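PDB 6WT9: c-di-GMP synthase from Capnocytophaga granulosa, which joins two GTP molecules into the second messenger 3',3'-c-di-GMP as the nucleotide synthase of a CBASS antiphage defence system. Local coordinates for residues 294-299 with 339-344. Numbering follows the deposited sequence.
Sequences ILYEQL and EVKIIY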
loop_
_atom_site.group_PDB
_atom_site.type_symbol
_atom_site.label_atom_id
_atom_site.label_comp_id
_atom_site.label_asym_id
_atom_site.label_seq_id
_atom_site.Cartn_x
_atom_site.Cartn_y
_atom_site.Cartn_z
ATOM N N ILE A 294 13.464 15.524 4.749
ATOM C CA ILE A 294 13.463 15.268 3.314
ATOM C C ILE A 294 12.035 15.152 2.793
ATOM O O ILE A 294 11.712 15.657 1.711
ATOM C CB ILE A 294 14.296 14.012 3.007
ATOM C CG1 ILE A 294 15.768 14.292 3.313
ATOM C CG2 ILE A 294 14.107 13.571 1.561
ATOM C CD1 ILE A 294 16.629 13.065 3.331
ATOM N N LEU A 295 11.157 14.494 3.553
ATOM C CA LEU A 295 9.746 14.460 3.183
ATOM C C LEU A 295 9.130 15.852 3.255
ATOM O O LEU A 295 8.271 16.202 2.437
ATOM C CB LEU A 295 8.988 13.488 4.086
ATOM C CG LEU A 295 9.222 12.006 3.797
ATOM C CD1 LEU A 295 8.557 11.134 4.847
ATOM C CD2 LEU A 295 8.708 11.657 2.408
ATOM N N TYR A 296 9.562 16.660 4.225
ATOM C CA TYR A 296 9.069 18.030 4.315
ATOM C C TYR A 296 9.452 18.832 3.078
ATOM O O TYR A 296 8.620 19.547 2.505
ATOM C CB TYR A 296 9.607 18.701 5.579
ATOM C CG TYR A 296 9.260 20.168 5.679
ATOM C CD1 TYR A 296 8.010 20.575 6.129
ATOM C CD2 TYR A 296 10.177 21.146 5.320
ATOM C CE1 TYR A 296 7.685 21.912 6.218
ATOM C CE2 TYR A 296 9.861 22.487 5.408
ATOM C CZ TYR A 296 8.615 22.863 5.856
ATOM O OH TYR A 296 8.294 24.195 5.945
ATOM N N GLU A 297 10.713 18.727 2.652
ATOM C CA GLU A 297 11.163 19.480 1.483
ATOM C C GLU A 297 10.407 19.061 0.230
ATOM O O GLU A 297 10.031 19.908 -0.590
ATOM C CB GLU A 297 12.665 19.295 1.277
ATOM C CG GLU A 297 13.228 20.149 0.154
ATOM C CD GLU A 297 14.468 19.553 -0.478
ATOM O OE1 GLU A 297 14.651 19.727 -1.701
ATOM O OE2 GLU A 297 15.254 18.905 0.245
ATOM N N GLN A 298 10.178 17.757 0.059
ATOM C CA GLN A 298 9.435 17.283 -1.104
ATOM C C GLN A 298 7.997 17.789 -1.083
ATOM O O GLN A 298 7.496 18.311 -2.085
ATOM C CB GLN A 298 9.470 15.756 -1.161
ATOM C CG GLN A 298 8.463 15.141 -2.132
ATOM C CD GLN A 298 8.876 15.273 -3.591
ATOM O OE1 GLN A 298 9.884 15.902 -3.915
ATOM N NE2 GLN A 298 8.098 14.666 -4.481
ATOM N N LEU A 299 7.317 17.640 0.055
ATOM C CA LEU A 299 5.927 18.080 0.142
ATOM C C LEU A 299 5.816 19.593 0.010
ATOM O O LEU A 299 4.895 20.100 -0.640
ATOM C CB LEU A 299 5.304 17.606 1.456
ATOM C CG LEU A 299 4.580 16.255 1.445
ATOM C CD1 LEU A 299 5.482 15.133 0.955
ATOM C CD2 LEU A 299 4.041 15.939 2.831
ATOM N N GLU A 339 1.103 18.026 8.761
ATOM C CA GLU A 339 1.483 16.959 9.681
ATOM C C GLU A 339 2.991 16.739 9.684
ATOM O O GLU A 339 3.599 16.577 10.749
ATOM C CB GLU A 339 0.751 15.669 9.313
ATOM C CG GLU A 339 -0.767 15.789 9.330
ATOM C CD GLU A 339 -1.326 15.972 10.729
ATOM O OE1 GLU A 339 -0.676 15.521 11.695
ATOM O OE2 GLU A 339 -2.414 16.572 10.861
ATOM N N VAL A 340 3.611 16.722 8.503
ATOM C CA VAL A 340 5.058 16.548 8.430
ATOM C C VAL A 340 5.767 17.732 9.073
ATOM O O VAL A 340 6.755 17.562 9.800
ATOM C CB VAL A 340 5.499 16.351 6.969
ATOM C CG1 VAL A 340 7.016 16.246 6.880
ATOM C CG2 VAL A 340 4.838 15.114 6.382
ATOM N N LYS A 341 5.270 18.946 8.822
ATOM C CA LYS A 341 5.849 20.136 9.436
ATOM C C LYS A 341 5.793 20.056 10.956
ATOM O O LYS A 341 6.742 20.459 11.642
ATOM C CB LYS A 341 5.121 21.383 8.927
ATOM C CG LYS A 341 5.535 22.680 9.595
ATOM C CD LYS A 341 4.684 23.843 9.106
ATOM C CE LYS A 341 5.179 24.387 7.775
ATOM N NZ LYS A 341 6.452 25.152 7.925
ATOM N N ILE A 342 4.697 19.525 11.501
ATOM C CA ILE A 342 4.571 19.395 12.951
ATOM C C ILE A 342 5.589 18.397 13.488
ATOM O O ILE A 342 6.284 18.667 14.474
ATOM C CB ILE A 342 3.135 18.993 13.332
ATOM C CG1 ILE A 342 2.166 20.143 13.054
ATOM C CG2 ILE A 342 3.068 18.570 14.794
ATOM C CD1 ILE A 342 0.719 19.805 13.357
ATOM N N ILE A 343 5.687 17.226 12.852
ATOM C CA ILE A 343 6.658 16.222 13.284
ATOM C C ILE A 343 8.072 16.779 13.189
ATOM O O ILE A 343 8.871 16.659 14.125
ATOM C CB ILE A 343 6.513 14.936 12.450
ATOM C CG1 ILE A 343 5.090 14.380 12.544
ATOM C CG2 ILE A 343 7.530 13.899 12.905
ATOM C CD1 ILE A 343 4.736 13.854 13.908
ATOM N N TYR A 344 8.397 17.391 12.046
ATOM C CA TYR A 344 9.728 17.947 11.826
ATOM C C TYR A 344 10.094 18.949 12.915
ATOM O O TYR A 344 11.202 18.915 13.459
ATOM C CB TYR A 344 9.776 18.594 10.436
ATOM C CG TYR A 344 11.110 19.170 9.997
ATOM C CD1 TYR A 344 12.288 18.888 10.678
ATOM C CD2 TYR A 344 11.183 20.001 8.889
ATOM C CE1 TYR A 344 13.494 19.423 10.271
ATOM C CE2 TYR A 344 12.385 20.537 8.473
ATOM C CZ TYR A 344 13.538 20.245 9.166
ATOM O OH TYR A 344 14.736 20.778 8.752
#
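The phenol oxygen of Tyr-296 accepts a hydrogen bond from Lys-341, whose NZ lies 2.9 Å from OH, and this bond illustrates how a tyrosine can tie two helices together at a partly exposed seam. The lysine first runs extended alongside the ring, its CB 3.8 Å from CE1 of Tyr-296, then bends at chi3 (-82°) and chi4, which carries CE into the ring plane at its edge and NZ to the oxygen. One face of the same ring receives Tyr-344, with CD2 of Tyr-344 3.7 Å from CG of Tyr-296; the planes are inclined at 59°, neither parallel nor perpendicular. Val-340 divides its branches: CG1 packs on the backbone, 3.7 Å from N of Tyr-296, while CG2 meets CD2 of Leu-299 at 3.7 Å. Helix 245-259 covers Val-340 through Leu-253 and Leu-256. The segments run roughly antiparallel, at 148°, their axes approaching to 9.3 Å, and join helices 291-304 and 327-347 in the helical part of this CD-NTase, away from the nucleotidyltransferase sheet. The contact thus grades from buried aliphatic packing to an exposed polar margin, where a lysine ammonium would polarise the phenol and probably make its hydroxyl somewhat more acidic.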